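Local coordinates for protein Endonuclease/exonuclease/phosphatase (PDB 3TEB) that probably hydrolyses phosphate ester bonds as a metal-dependent member of the DNase I-like endonuclease/exonuclease/phosphatase superfamily, at residues M4-V9 and I172-F177; D76-W81 and R100-A105; D107-T112 and I158-N163; T179-N184 and K225-Y230. All coordinates share one frame; numbering follows the deposited sequence.

Contact 1: M4-V9 and I172-F177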
loop_
_atom_site.group_PDB
_atom_site.type_symbol
_atom_site.label_atom_id
_atom_site.label_comp_id
_atom_site.label_asym_id
_atom_site.label_seq_id
_atom_site.Cartn_x
_atom_site.Cartn_y
_atom_site.Cartn_z
HETATM N N MSE A 4 -7.912 13.481 7.934
HETATM C CA MSE A 4 -7.747 12.042 7.797
HETATM C C MSE A 4 -6.268 11.700 7.546
HETATM O O MSE A 4 -5.621 12.325 6.705
HETATM C CB MSE A 4 -8.672 11.541 6.684
HETATM C CG MSE A 4 -8.438 10.116 6.231
HETATM SE SE MSE A 4 -9.701 9.568 4.854
HETATM C CE MSE A 4 -10.959 8.523 5.936
ATOM N N LYS A 5 -5.744 10.726 8.296
ATOM C CA LYS A 5 -4.345 10.295 8.185
ATOM C C LYS A 5 -4.228 8.916 7.537
ATOM O O LYS A 5 -4.861 7.950 7.961
ATOM C CB LYS A 5 -3.652 10.303 9.556
ATOM C CG LYS A 5 -3.682 11.658 10.270
ATOM C CD LYS A 5 -3.552 11.545 11.794
ATOM C CE LYS A 5 -2.084 11.604 12.250
ATOM N NZ LYS A 5 -1.909 11.581 13.742
ATOM N N ILE A 6 -3.393 8.850 6.510
ATOM C CA ILE A 6 -3.189 7.662 5.695
ATOM C C ILE A 6 -1.738 7.164 5.843
ATOM O O ILE A 6 -0.822 7.978 5.978
ATOM C CB ILE A 6 -3.410 8.034 4.232
ATOM C CG1 ILE A 6 -4.869 8.048 3.903
ATOM C CG2 ILE A 6 -2.782 7.033 3.284
ATOM C CD1 ILE A 6 -5.041 8.191 2.426
ATOM N N LEU A 7 -1.532 5.842 5.796
ATOM C CA LEU A 7 -0.197 5.237 5.779
ATOM C C LEU A 7 -0.107 4.151 4.708
ATOM O O LEU A 7 -1.043 3.368 4.529
ATOM C CB LEU A 7 0.117 4.641 7.148
ATOM C CG LEU A 7 1.223 3.592 7.293
ATOM C CD1 LEU A 7 2.592 4.212 7.180
ATOM C CD2 LEU A 7 1.087 2.900 8.615
ATOM N N THR A 8 1.014 4.106 3.994
ATOM C CA THR A 8 1.283 3.011 3.047
ATOM C C THR A 8 2.670 2.426 3.291
ATOM O O THR A 8 3.635 3.161 3.487
ATOM C CB THR A 8 1.139 3.433 1.550
ATOM O OG1 THR A 8 1.328 2.288 0.708
ATOM C CG2 THR A 8 2.178 4.488 1.161
ATOM N N VAL A 9 2.780 1.106 3.276
ATOM C CA VAL A 9 4.045 0.473 3.608
ATOM C C VAL A 9 4.165 -0.914 2.981
ATOM O O VAL A 9 3.296 -1.770 3.151
ATOM C CB VAL A 9 4.296 0.482 5.155
ATOM C CG1 VAL A 9 3.145 -0.131 5.914
ATOM C CG2 VAL A 9 5.570 -0.201 5.493
ATOM N N ILE A 172 -8.275 7.159 -4.180
ATOM C CA ILE A 172 -6.934 7.299 -3.600
ATOM C C ILE A 172 -6.187 5.984 -3.727
ATOM O O ILE A 172 -6.657 4.916 -3.329
ATOM C CB ILE A 172 -6.954 7.853 -2.163
ATOM C CG1 ILE A 172 -7.344 9.327 -2.208
ATOM C CG2 ILE A 172 -5.592 7.704 -1.513
ATOM C CD1 ILE A 172 -7.781 9.887 -0.894
ATOM N N LEU A 173 -5.001 6.091 -4.291
ATOM C CA LEU A 173 -4.363 4.972 -4.922
ATOM C C LEU A 173 -2.938 4.858 -4.371
ATOM O O LEU A 173 -2.067 5.636 -4.724
ATOM C CB LEU A 173 -4.422 5.251 -6.414
ATOM C CG LEU A 173 -4.276 4.156 -7.433
ATOM C CD1 LEU A 173 -5.168 4.452 -8.602
ATOM C CD2 LEU A 173 -2.810 4.156 -7.827
HETATM N N MSE A 174 -2.740 3.886 -3.478
HETATM C CA MSE A 174 -1.574 3.799 -2.578
HETATM C C MSE A 174 -0.677 2.587 -2.831
HETATM O O MSE A 174 -1.161 1.455 -2.983
HETATM C CB MSE A 174 -2.054 3.688 -1.128
HETATM C CG MSE A 174 -2.854 4.852 -0.603
HETATM SE SE MSE A 174 -3.789 4.388 1.051
HETATM C CE MSE A 174 -5.164 3.310 0.258
ATOM N N GLY A 175 0.632 2.814 -2.837
ATOM C CA GLY A 175 1.571 1.704 -2.783
ATOM C C GLY A 175 2.876 1.783 -3.548
ATOM O O GLY A 175 3.359 2.857 -3.922
ATOM N N ASP A 176 3.444 0.604 -3.768
ATOM C CA ASP A 176 4.765 0.462 -4.339
ATOM C C ASP A 176 4.653 0.405 -5.847
ATOM O O ASP A 176 4.072 -0.533 -6.388
ATOM C CB ASP A 176 5.405 -0.810 -3.806
ATOM C CG ASP A 176 6.847 -0.981 -4.262
ATOM O OD1 ASP A 176 7.463 0.002 -4.760
ATOM O OD2 ASP A 176 7.366 -2.115 -4.111
ATOM N N PHE A 177 5.212 1.405 -6.520
ATOM C CA PHE A 177 5.087 1.508 -7.970
ATOM C C PHE A 177 6.349 1.110 -8.724
ATOM O O PHE A 177 6.355 1.105 -9.966
ATOM C CB PHE A 177 4.621 2.909 -8.374
ATOM C CG PHE A 177 3.158 3.122 -8.173
ATOM C CD1 PHE A 177 2.643 3.329 -6.888
ATOM C CD2 PHE A 177 2.278 3.086 -9.263
ATOM C CE1 PHE A 177 1.266 3.502 -6.685
ATOM C CE2 PHE A 177 0.895 3.259 -9.079
ATOM C CZ PHE A 177 0.389 3.465 -7.785
#
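Ile6 and Met174 pack as aliphatic groups; the one ring of the two segments, Phe177, takes the CD2 methyl of Leu173 in plane at its edge and stands edge-to-face with Phe232. The interface is largely aliphatic. Ile6 uses both branches: CG2 lies 3.6 Å from the selenium SE of Met174, a selenomethionine in this model, and CD1 lies 4.0 Å from Ile172 CG2. With CG anti to the carbonyl carbon (chi1 -62°) and a bend at chi3, Met174 lays its flexible chain across the stiff isoleucine. Further along, Thr8 OG1 sits 3.5 Å from Gly175 CA, and a weak hydrogen bond from Gln41 NE2 serves this buried hydroxyl. Glycine tolerates the positive phi (144°) with which the chain turns its corner here. The strand axes run 8.9 Å apart at 33°, a spacing for facing sheets. This is the hydrophobic core of the DNase I-like beta sandwich, opening at Gly175 into the family's Gly-Asp-Phe-Asn motif.

Contact 2: D76-W81 and R100-A105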
loop_
_atom_site.group_PDB
_atom_site.type_symbol
_atom_site.label_atom_id
_atom_site.label_comp_id
_atom_site.label_asym_id
_atom_site.label_seq_id
_atom_site.Cartn_x
_atom_site.Cartn_y
_atom_site.Cartn_z
ATOM N N ASP A 76 -11.484 -0.775 16.857
ATOM C CA ASP A 76 -11.758 -1.856 15.917
ATOM C C ASP A 76 -11.093 -1.579 14.579
ATOM O O ASP A 76 -11.362 -0.565 13.929
ATOM C CB ASP A 76 -13.271 -2.051 15.723
ATOM C CG ASP A 76 -13.969 -2.581 16.983
ATOM O OD1 ASP A 76 -13.315 -3.305 17.779
ATOM O OD2 ASP A 76 -15.174 -2.278 17.175
ATOM N N TYR A 77 -10.211 -2.482 14.177
ATOM C CA TYR A 77 -9.650 -2.414 12.840
ATOM C C TYR A 77 -10.143 -3.553 11.949
ATOM O O TYR A 77 -10.439 -4.653 12.430
ATOM C CB TYR A 77 -8.137 -2.352 12.914
ATOM C CG TYR A 77 -7.620 -0.942 13.074
ATOM C CD1 TYR A 77 -7.542 -0.339 14.325
ATOM C CD2 TYR A 77 -7.217 -0.202 11.963
ATOM C CE1 TYR A 77 -7.065 0.960 14.459
ATOM C CE2 TYR A 77 -6.738 1.093 12.088
ATOM C CZ TYR A 77 -6.666 1.665 13.334
ATOM O OH TYR A 77 -6.204 2.949 13.447
ATOM N N TYR A 78 -10.270 -3.288 10.656
ATOM C CA TYR A 78 -10.772 -4.320 9.767
ATOM C C TYR A 78 -9.759 -4.640 8.683
ATOM O O TYR A 78 -9.054 -3.755 8.205
ATOM C CB TYR A 78 -12.142 -3.937 9.196
ATOM C CG TYR A 78 -13.107 -3.421 10.251
ATOM C CD1 TYR A 78 -13.603 -4.265 11.245
ATOM C CD2 TYR A 78 -13.505 -2.079 10.269
ATOM C CE1 TYR A 78 -14.478 -3.789 12.227
ATOM C CE2 TYR A 78 -14.384 -1.589 11.246
ATOM C CZ TYR A 78 -14.870 -2.451 12.222
ATOM O OH TYR A 78 -15.745 -1.988 13.191
ATOM N N LEU A 79 -9.660 -5.919 8.337
ATOM C CA LEU A 79 -8.650 -6.388 7.404
ATOM C C LEU A 79 -9.267 -6.869 6.097
ATOM O O LEU A 79 -10.220 -7.654 6.105
ATOM C CB LEU A 79 -7.846 -7.529 8.031
ATOM C CG LEU A 79 -7.022 -8.400 7.069
ATOM C CD1 LEU A 79 -5.916 -7.613 6.369
ATOM C CD2 LEU A 79 -6.445 -9.578 7.788
ATOM N N HIS A 80 -8.710 -6.417 4.976
ATOM C CA HIS A 80 -9.104 -6.934 3.670
ATOM C C HIS A 80 -7.852 -7.272 2.901
ATOM O O HIS A 80 -6.982 -6.415 2.722
ATOM C CB HIS A 80 -9.953 -5.915 2.924
ATOM C CG HIS A 80 -10.994 -5.278 3.786
ATOM N ND1 HIS A 80 -12.266 -5.796 3.922
ATOM C CD2 HIS A 80 -10.939 -4.190 4.596
ATOM C CE1 HIS A 80 -12.958 -5.035 4.755
ATOM N NE2 HIS A 80 -12.176 -4.052 5.177
ATOM N N TRP A 81 -7.752 -8.522 2.467
ATOM C CA TRP A 81 -6.526 -9.016 1.880
ATOM C C TRP A 81 -6.832 -9.760 0.618
ATOM O O TRP A 81 -7.915 -10.316 0.456
ATOM C CB TRP A 81 -5.809 -9.947 2.864
ATOM C CG TRP A 81 -4.535 -10.605 2.328
ATOM C CD1 TRP A 81 -3.270 -10.074 2.313
ATOM C CD2 TRP A 81 -4.424 -11.903 1.744
ATOM N NE1 TRP A 81 -2.375 -10.967 1.749
ATOM C CE2 TRP A 81 -3.058 -12.093 1.389
ATOM C CE3 TRP A 81 -5.339 -12.919 1.486
ATOM C CZ2 TRP A 81 -2.595 -13.249 0.791
ATOM C CZ3 TRP A 81 -4.883 -14.070 0.893
ATOM C CH2 TRP A 81 -3.512 -14.231 0.553
ATOM N N ARG A 100 -9.957 1.691 10.138
ATOM C CA ARG A 100 -10.723 2.096 11.313
ATOM C C ARG A 100 -12.213 2.202 11.011
ATOM O O ARG A 100 -13.045 2.131 11.930
ATOM C CB ARG A 100 -10.273 3.484 11.726
ATOM C CG ARG A 100 -9.551 3.591 13.007
ATOM C CD ARG A 100 -8.991 4.992 13.157
ATOM N NE ARG A 100 -10.050 5.996 13.268
ATOM C CZ ARG A 100 -9.889 7.305 13.075
ATOM N NH1 ARG A 100 -8.705 7.806 12.757
ATOM N NH2 ARG A 100 -10.928 8.122 13.186
ATOM N N HIS A 101 -12.532 2.410 9.732
ATOM C CA HIS A 101 -13.891 2.665 9.271
ATOM C C HIS A 101 -14.562 1.448 8.691
ATOM O O HIS A 101 -13.913 0.608 8.088
ATOM C CB HIS A 101 -13.867 3.721 8.180
ATOM C CG HIS A 101 -13.259 5.013 8.611
ATOM N ND1 HIS A 101 -13.897 5.886 9.465
ATOM C CD2 HIS A 101 -12.071 5.582 8.305
ATOM C CE1 HIS A 101 -13.124 6.939 9.670
ATOM N NE2 HIS A 101 -12.008 6.776 8.981
ATOM N N LYS A 102 -15.876 1.372 8.847
ATOM C CA LYS A 102 -16.680 0.369 8.154
ATOM C C LYS A 102 -16.809 0.737 6.675
ATOM O O LYS A 102 -16.587 1.891 6.314
ATOM C CB LYS A 102 -18.034 0.242 8.831
ATOM C CG LYS A 102 -17.889 -0.305 10.226
ATOM C CD LYS A 102 -19.196 -0.408 10.978
ATOM C CE LYS A 102 -18.962 -1.195 12.274
ATOM N NZ LYS A 102 -20.097 -1.049 13.239
ATOM N N ILE A 103 -17.142 -0.225 5.818
ATOM C CA ILE A 103 -17.063 0.009 4.366
ATOM C C ILE A 103 -18.355 -0.263 3.577
ATOM O O ILE A 103 -19.185 -1.074 3.999
ATOM C CB ILE A 103 -15.908 -0.796 3.725
ATOM C CG1 ILE A 103 -16.109 -2.291 3.960
ATOM C CG2 ILE A 103 -14.577 -0.334 4.264
ATOM C CD1 ILE A 103 -15.483 -3.154 2.911
ATOM N N LYS A 104 -18.501 0.411 2.427
ATOM C CA LYS A 104 -19.661 0.228 1.524
ATOM C C LYS A 104 -19.379 -0.836 0.471
ATOM O O LYS A 104 -20.299 -1.486 0.001
ATOM C CB LYS A 104 -20.029 1.532 0.789
ATOM C CG LYS A 104 -20.236 2.746 1.657
ATOM C CD LYS A 104 -21.691 2.871 2.159
ATOM C CE LYS A 104 -22.541 3.818 1.258
ATOM N NZ LYS A 104 -23.416 4.704 2.090
ATOM N N ALA A 105 -18.112 -0.979 0.073
ATOM C CA ALA A 105 -17.722 -1.880 -1.013
ATOM C C ALA A 105 -16.290 -2.378 -0.831
ATOM O O ALA A 105 -15.503 -1.771 -0.113
ATOM C CB ALA A 105 -17.886 -1.191 -2.367
#
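Tyr77 and Arg100 meet where the chain leaves one sheet of the DNase I-like sandwich for the other: strand 78-84 is an outermost strand, and residues 100-104 link strand 91-99 to strand 105-110. Arg100 CA lies over one face of the Tyr77 ring, offset toward its rim. The arginine then passes its aliphatic part obliquely across the phenol end, CG coming 3.4 Å from Tyr77 OH, and bends at chi3 (65°). Its guanidinium stands 75° to the ring and is not stacked on it; NH1 instead bonds to Gln34 O, while Tyr77 OH bonds to Tyr35 O. Tyr78 presents its edge to the backbone, with CD2 3.5 Å from His101 O. Lys102 suits this exposed surface because its extended chain slants across the end of the ring, bringing CE to 3.4 Å from Tyr78 OH. Ile103 holds CG1 between its backbone N and carbonyl carbon (chi1 60°), a rotation that directs the branch to the imidazole of His80, where CD1 stops 3.6 Å from CE1.

Contact 3: D107-T112 and I158-N163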
loop_
_atom_site.group_PDB
_atom_site.type_symbol
_atom_site.label_atom_id
_atom_site.label_comp_id
_atom_site.label_asym_id
_atom_site.label_seq_id
_atom_site.Cartn_x
_atom_site.Cartn_y
_atom_site.Cartn_z
ATOM N N ASP A 107 -13.271 -4.639 -3.337
ATOM C CA ASP A 107 -12.987 -5.400 -4.537
ATOM C C ASP A 107 -11.569 -5.926 -4.503
ATOM O O ASP A 107 -10.685 -5.326 -3.888
ATOM C CB ASP A 107 -13.232 -4.560 -5.794
ATOM C CG ASP A 107 -13.647 -5.405 -7.002
ATOM O OD1 ASP A 107 -13.436 -6.647 -6.972
ATOM O OD2 ASP A 107 -14.177 -4.824 -7.988
ATOM N N GLU A 108 -11.388 -7.073 -5.150
ATOM C CA GLU A 108 -10.108 -7.727 -5.332
ATOM C C GLU A 108 -10.080 -8.106 -6.793
ATOM O O GLU A 108 -10.974 -8.819 -7.258
ATOM C CB GLU A 108 -10.063 -8.988 -4.486
ATOM C CG GLU A 108 -10.268 -8.731 -3.006
ATOM C CD GLU A 108 -10.681 -9.970 -2.221
ATOM O OE1 GLU A 108 -10.394 -11.113 -2.673
ATOM O OE2 GLU A 108 -11.291 -9.796 -1.133
ATOM N N PHE A 109 -9.081 -7.625 -7.527
ATOM C CA PHE A 109 -9.013 -7.895 -8.967
ATOM C C PHE A 109 -7.602 -7.713 -9.498
ATOM O O PHE A 109 -6.780 -7.052 -8.860
ATOM C CB PHE A 109 -9.966 -6.968 -9.730
ATOM C CG PHE A 109 -9.625 -5.518 -9.590
ATOM C CD1 PHE A 109 -9.966 -4.818 -8.437
ATOM C CD2 PHE A 109 -8.935 -4.860 -10.589
ATOM C CE1 PHE A 109 -9.633 -3.488 -8.292
ATOM C CE2 PHE A 109 -8.600 -3.536 -10.446
ATOM C CZ PHE A 109 -8.949 -2.846 -9.296
ATOM N N TYR A 110 -7.337 -8.286 -10.671
ATOM C CA TYR A 110 -6.051 -8.143 -11.328
ATOM C C TYR A 110 -6.008 -6.871 -12.122
ATOM O O TYR A 110 -6.880 -6.617 -12.953
ATOM C CB TYR A 110 -5.758 -9.330 -12.248
ATOM C CG TYR A 110 -5.305 -10.560 -11.488
ATOM C CD1 TYR A 110 -4.026 -10.631 -10.955
ATOM C CD2 TYR A 110 -6.164 -11.641 -11.283
ATOM C CE1 TYR A 110 -3.618 -11.746 -10.250
ATOM C CE2 TYR A 110 -5.766 -12.753 -10.582
ATOM C CZ TYR A 110 -4.493 -12.808 -10.061
ATOM O OH TYR A 110 -4.072 -13.914 -9.346
ATOM N N CYS A 111 -4.992 -6.060 -11.869
ATOM C CA CYS A 111 -4.754 -4.895 -12.696
ATOM C C CYS A 111 -3.784 -5.213 -13.849
ATOM O O CYS A 111 -3.468 -4.353 -14.668
ATOM C CB CYS A 111 -4.216 -3.759 -11.839
ATOM S SG CYS A 111 -2.494 -3.976 -11.400
ATOM N N THR A 112 -3.313 -6.447 -13.919
ATOM C CA THR A 112 -2.332 -6.814 -14.926
ATOM C C THR A 112 -2.929 -7.726 -15.996
ATOM O O THR A 112 -4.006 -8.299 -15.814
ATOM C CB THR A 112 -1.131 -7.494 -14.265
ATOM O OG1 THR A 112 -1.595 -8.576 -13.451
ATOM C CG2 THR A 112 -0.409 -6.516 -13.380
ATOM N N ILE A 158 -2.669 0.825 -14.902
ATOM C CA ILE A 158 -3.243 1.910 -14.121
ATOM C C ILE A 158 -4.649 2.259 -14.634
ATOM O O ILE A 158 -5.573 2.457 -13.836
ATOM C CB ILE A 158 -2.308 3.141 -14.059
ATOM C CG1 ILE A 158 -1.106 2.828 -13.168
ATOM C CG2 ILE A 158 -3.049 4.367 -13.521
ATOM C CD1 ILE A 158 -0.060 3.882 -13.154
ATOM N N GLN A 159 -4.813 2.293 -15.957
ATOM C CA GLN A 159 -6.131 2.477 -16.554
ATOM C C GLN A 159 -7.140 1.414 -16.064
ATOM O O GLN A 159 -8.283 1.744 -15.750
ATOM C CB GLN A 159 -6.050 2.512 -18.086
ATOM C CG GLN A 159 -5.550 3.831 -18.679
ATOM C CD GLN A 159 -6.332 5.075 -18.190
ATOM O OE1 GLN A 159 -5.729 6.072 -17.772
ATOM N NE2 GLN A 159 -7.669 5.016 -18.251
ATOM N N THR A 160 -6.721 0.152 -15.973
ATOM C CA THR A 160 -7.579 -0.875 -15.385
ATOM C C THR A 160 -8.015 -0.520 -13.959
ATOM O O THR A 160 -9.185 -0.664 -13.627
ATOM C CB THR A 160 -6.907 -2.257 -15.384
ATOM O OG1 THR A 160 -6.529 -2.597 -16.713
ATOM C CG2 THR A 160 -7.846 -3.328 -14.851
ATOM N N ILE A 161 -7.085 -0.071 -13.118
ATOM C CA ILE A 161 -7.451 0.302 -11.756
ATOM C C ILE A 161 -8.499 1.416 -11.812
ATOM O O ILE A 161 -9.596 1.298 -11.239
ATOM C CB ILE A 161 -6.221 0.725 -10.910
ATOM C CG1 ILE A 161 -5.273 -0.462 -10.711
ATOM C CG2 ILE A 161 -6.649 1.259 -9.552
ATOM C CD1 ILE A 161 -3.863 -0.083 -10.210
ATOM N N LEU A 162 -8.172 2.475 -12.550
ATOM C CA LEU A 162 -9.019 3.664 -12.602
ATOM C C LEU A 162 -10.381 3.408 -13.210
ATOM O O LEU A 162 -11.332 4.090 -12.862
ATOM C CB LEU A 162 -8.319 4.827 -13.307
ATOM C CG LEU A 162 -7.148 5.414 -12.514
ATOM C CD1 LEU A 162 -6.323 6.335 -13.379
ATOM C CD2 LEU A 162 -7.607 6.114 -11.245
ATOM N N ASN A 163 -10.487 2.418 -14.093
ATOM C CA ASN A 163 -11.767 2.098 -14.726
ATOM C C ASN A 163 -12.587 0.995 -14.065
ATOM O O ASN A 163 -13.613 0.601 -14.613
ATOM C CB ASN A 163 -11.570 1.762 -16.202
ATOM C CG ASN A 163 -11.160 2.962 -17.022
ATOM O OD1 ASN A 163 -11.742 4.043 -16.909
ATOM N ND2 ASN A 163 -10.146 2.779 -17.857
HETATM O O HOH W 1 -4.225 -4.216 -17.586
#
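Thr160 and Tyr110 make the first touch along residues 158-163, where helix 154-162 passes the end of strand 105-110 and the turn after it. Thr160 divides its two branches: OG1 stands beside the backbone N (chi1 -56°) and faces a water, which leaves CG2 anti to that N and 3.9 Å from Tyr110 O. The water lies 2.9 Å from Thr160 OG1 and donates to Cys111 O at 3.0 Å, so it bridges two groups set too far apart to bond directly. The same hydroxyl is hydrogen-bonded to Lys156 O one helical turn back. Ile161 follows with apolar contacts. Its CG1 packs 3.6 Å from Cys111 CB, a small side chain that lets the branched one come close, and its CA lies near the ring plane at the edge of Phe109, 4.2 Å from CE2. The helix axis passes 9.9 Å from the strand, nearly antiparallel at 155°. Ile161 thus packs the helix against Cys111 and Phe109, while one water gives the Cys111 carbonyl and the Thr160 hydroxyl a partner at the edge of an otherwise apolar contact.

Contact 4: T179-N184 and K225-Y230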
loop_
_atom_site.group_PDB
_atom_site.type_symbol
_atom_site.label_atom_id
_atom_site.label_comp_id
_atom_site.label_asym_id
_atom_site.label_seq_id
_atom_site.Cartn_x
_atom_site.Cartn_y
_atom_site.Cartn_z
ATOM N N THR A 179 9.045 2.683 -9.252
ATOM C CA THR A 179 9.418 3.749 -10.179
ATOM C C THR A 179 10.036 4.928 -9.448
ATOM O O THR A 179 9.396 5.544 -8.606
ATOM C CB THR A 179 8.198 4.235 -10.964
ATOM O OG1 THR A 179 7.647 3.141 -11.698
ATOM C CG2 THR A 179 8.588 5.313 -11.940
ATOM N N ASP A 180 11.282 5.240 -9.776
ATOM C CA ASP A 180 11.977 6.328 -9.115
ATOM C C ASP A 180 11.602 7.678 -9.717
ATOM O O ASP A 180 11.887 7.948 -10.887
ATOM C CB ASP A 180 13.489 6.113 -9.184
ATOM C CG ASP A 180 14.254 6.926 -8.137
ATOM O OD1 ASP A 180 13.614 7.516 -7.230
ATOM O OD2 ASP A 180 15.507 6.965 -8.222
ATOM N N ALA A 181 10.973 8.520 -8.900
ATOM C CA ALA A 181 10.590 9.878 -9.285
ATOM C C ALA A 181 11.801 10.753 -9.612
ATOM O O ALA A 181 11.685 11.776 -10.289
ATOM C CB ALA A 181 9.792 10.503 -8.183
ATOM N N ILE A 182 12.959 10.334 -9.118
ATOM C CA ILE A 182 14.212 11.046 -9.332
ATOM C C ILE A 182 14.978 10.468 -10.545
ATOM O O ILE A 182 15.312 11.213 -11.483
ATOM C CB ILE A 182 15.090 11.038 -8.043
ATOM C CG1 ILE A 182 14.201 11.084 -6.789
ATOM C CG2 ILE A 182 16.090 12.200 -8.063
ATOM C CD1 ILE A 182 14.930 10.877 -5.480
ATOM N N GLY A 183 15.229 9.151 -10.525
ATOM C CA GLY A 183 15.958 8.439 -11.597
ATOM C C GLY A 183 15.202 8.308 -12.915
ATOM O O GLY A 183 15.563 8.939 -13.912
ATOM N N ASN A 184 14.153 7.489 -12.926
ATOM C CA ASN A 184 13.315 7.342 -14.114
ATOM C C ASN A 184 12.131 8.306 -14.105
ATOM O O ASN A 184 11.026 7.940 -13.717
ATOM C CB ASN A 184 12.831 5.899 -14.275
ATOM C CG ASN A 184 12.437 5.563 -15.713
ATOM O OD1 ASN A 184 12.060 6.442 -16.511
ATOM N ND2 ASN A 184 12.516 4.274 -16.052
ATOM N N LYS A 225 19.553 6.417 -3.350
ATOM C CA LYS A 225 18.388 6.910 -2.625
ATOM C C LYS A 225 17.215 7.146 -3.582
ATOM O O LYS A 225 17.322 7.905 -4.545
ATOM C CB LYS A 225 18.729 8.175 -1.834
ATOM C CG LYS A 225 19.561 7.911 -0.588
ATOM C CD LYS A 225 19.066 8.743 0.589
ATOM C CE LYS A 225 19.705 10.123 0.646
ATOM N NZ LYS A 225 20.860 10.122 1.569
ATOM N N LYS A 226 16.095 6.479 -3.319
ATOM C CA LYS A 226 14.993 6.455 -4.274
ATOM C C LYS A 226 13.634 6.778 -3.652
ATOM O O LYS A 226 13.438 6.666 -2.441
ATOM C CB LYS A 226 14.929 5.094 -4.978
ATOM C CG LYS A 226 16.128 4.731 -5.853
ATOM C CD LYS A 226 15.852 3.396 -6.539
ATOM C CE LYS A 226 16.811 3.092 -7.680
ATOM N NZ LYS A 226 17.903 2.190 -7.228
ATOM N N ARG A 227 12.706 7.198 -4.501
ATOM C CA ARG A 227 11.321 7.360 -4.104
ATOM C C ARG A 227 10.486 6.454 -5.013
ATOM O O ARG A 227 10.207 6.797 -6.167
ATOM C CB ARG A 227 10.905 8.826 -4.201
ATOM C CG ARG A 227 9.572 9.141 -3.577
ATOM C CD ARG A 227 9.321 10.633 -3.509
ATOM N NE ARG A 227 8.033 10.953 -4.114
ATOM C CZ ARG A 227 7.870 11.790 -5.132
ATOM N NH1 ARG A 227 8.900 12.441 -5.649
ATOM N NH2 ARG A 227 6.663 11.998 -5.614
ATOM N N LEU A 228 10.130 5.284 -4.482
ATOM C CA LEU A 228 9.494 4.223 -5.247
ATOM C C LEU A 228 8.040 4.006 -4.852
ATOM O O LEU A 228 7.252 3.430 -5.614
ATOM C CB LEU A 228 10.241 2.922 -5.021
ATOM C CG LEU A 228 11.643 2.727 -5.583
ATOM C CD1 LEU A 228 11.984 1.245 -5.477
ATOM C CD2 LEU A 228 11.746 3.185 -7.032
ATOM N N ASP A 229 7.706 4.440 -3.638
ATOM C CA ASP A 229 6.367 4.293 -3.073
ATOM C C ASP A 229 5.621 5.619 -3.194
ATOM O O ASP A 229 6.235 6.690 -3.126
ATOM C CB ASP A 229 6.464 3.888 -1.599
ATOM C CG ASP A 229 7.174 2.539 -1.395
ATOM O OD1 ASP A 229 8.432 2.493 -1.454
ATOM O OD2 ASP A 229 6.468 1.530 -1.144
ATOM N N TYR A 230 4.302 5.559 -3.375
ATOM C CA TYR A 230 3.518 6.780 -3.556
ATOM C C TYR A 230 2.131 6.727 -2.957
ATOM O O TYR A 230 1.632 5.669 -2.597
ATOM C CB TYR A 230 3.345 7.094 -5.038
ATOM C CG TYR A 230 4.611 7.214 -5.835
ATOM C CD1 TYR A 230 5.231 8.448 -6.007
ATOM C CD2 TYR A 230 5.177 6.097 -6.446
ATOM C CE1 TYR A 230 6.389 8.570 -6.759
ATOM C CE2 TYR A 230 6.335 6.203 -7.197
ATOM C CZ TYR A 230 6.933 7.442 -7.353
ATOM O OH TYR A 230 8.081 7.550 -8.101
#
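Asp180 and Arg227 make a nearly straight bond between the loop and the strand: Arg227 N gives its hydrogen to Asp180 OD1 at 2.9 Å and 170°, reaching the oxygen from above, 38° out of the carboxylate plane. CG of Asp180 anti to its backbone N (chi1 -161°) brings the carboxylate there. The same short acidic group spans the turn with two weak bonds, Ile182 N to OD1 at 3.5 Å and Gly183 N to OD2 at 3.2 Å, and is held to the strand by one good one. In return Arg227 O accepts a weak bond from Ala181 N, 3.3 Å long, and a CA-H...O contact from Asp180. In the DNase I-like fold this loop follows a central strand of one sheet and leads into helix 185-192; across from it, the side chain of Leu228 is about 8 Å from the bound magnesium ion. Thr179 O lies in the ring plane at the edge of Tyr230 and accepts from its OH, although the modelled 2.5 Å is doubtfully short; Thr179 OG1 is hydrogen-bonded to Phe177 O. Ala181 is small enough to lie over one face of the Arg227 guanidinium, CB 3.3 Å from NH1, while NH2 forms a salt bridge with Asp198. Lys226 crosses the Asp180 carboxylate at about a right angle with its aliphatic chain, CG 3.3 Å from OD2.

Contact 1 lies near the middle of the chain, its centre 15 Å from that of contact 2, 16 Å from contact 3 and 15 Å from contact 4. It joins the two large sheets, and the others are spread around it. Contacts 2 and 3 both form within the 162 residues separating its segments, and contact 4 follows in series. Contacts 2 and 4, 30 Å apart, lie on opposite sides of the chain's centre. Strands 170-174 and 225-233 are sheet neighbours, so contacts 1 and 4 share backbone pairing, whereas Leu173 packs on Ile161 and Leu162 of contact 3 and Met4 on His101 of contact 2. Contact 1 therefore touches each of the other three, with contact 4 nearest the magnesium.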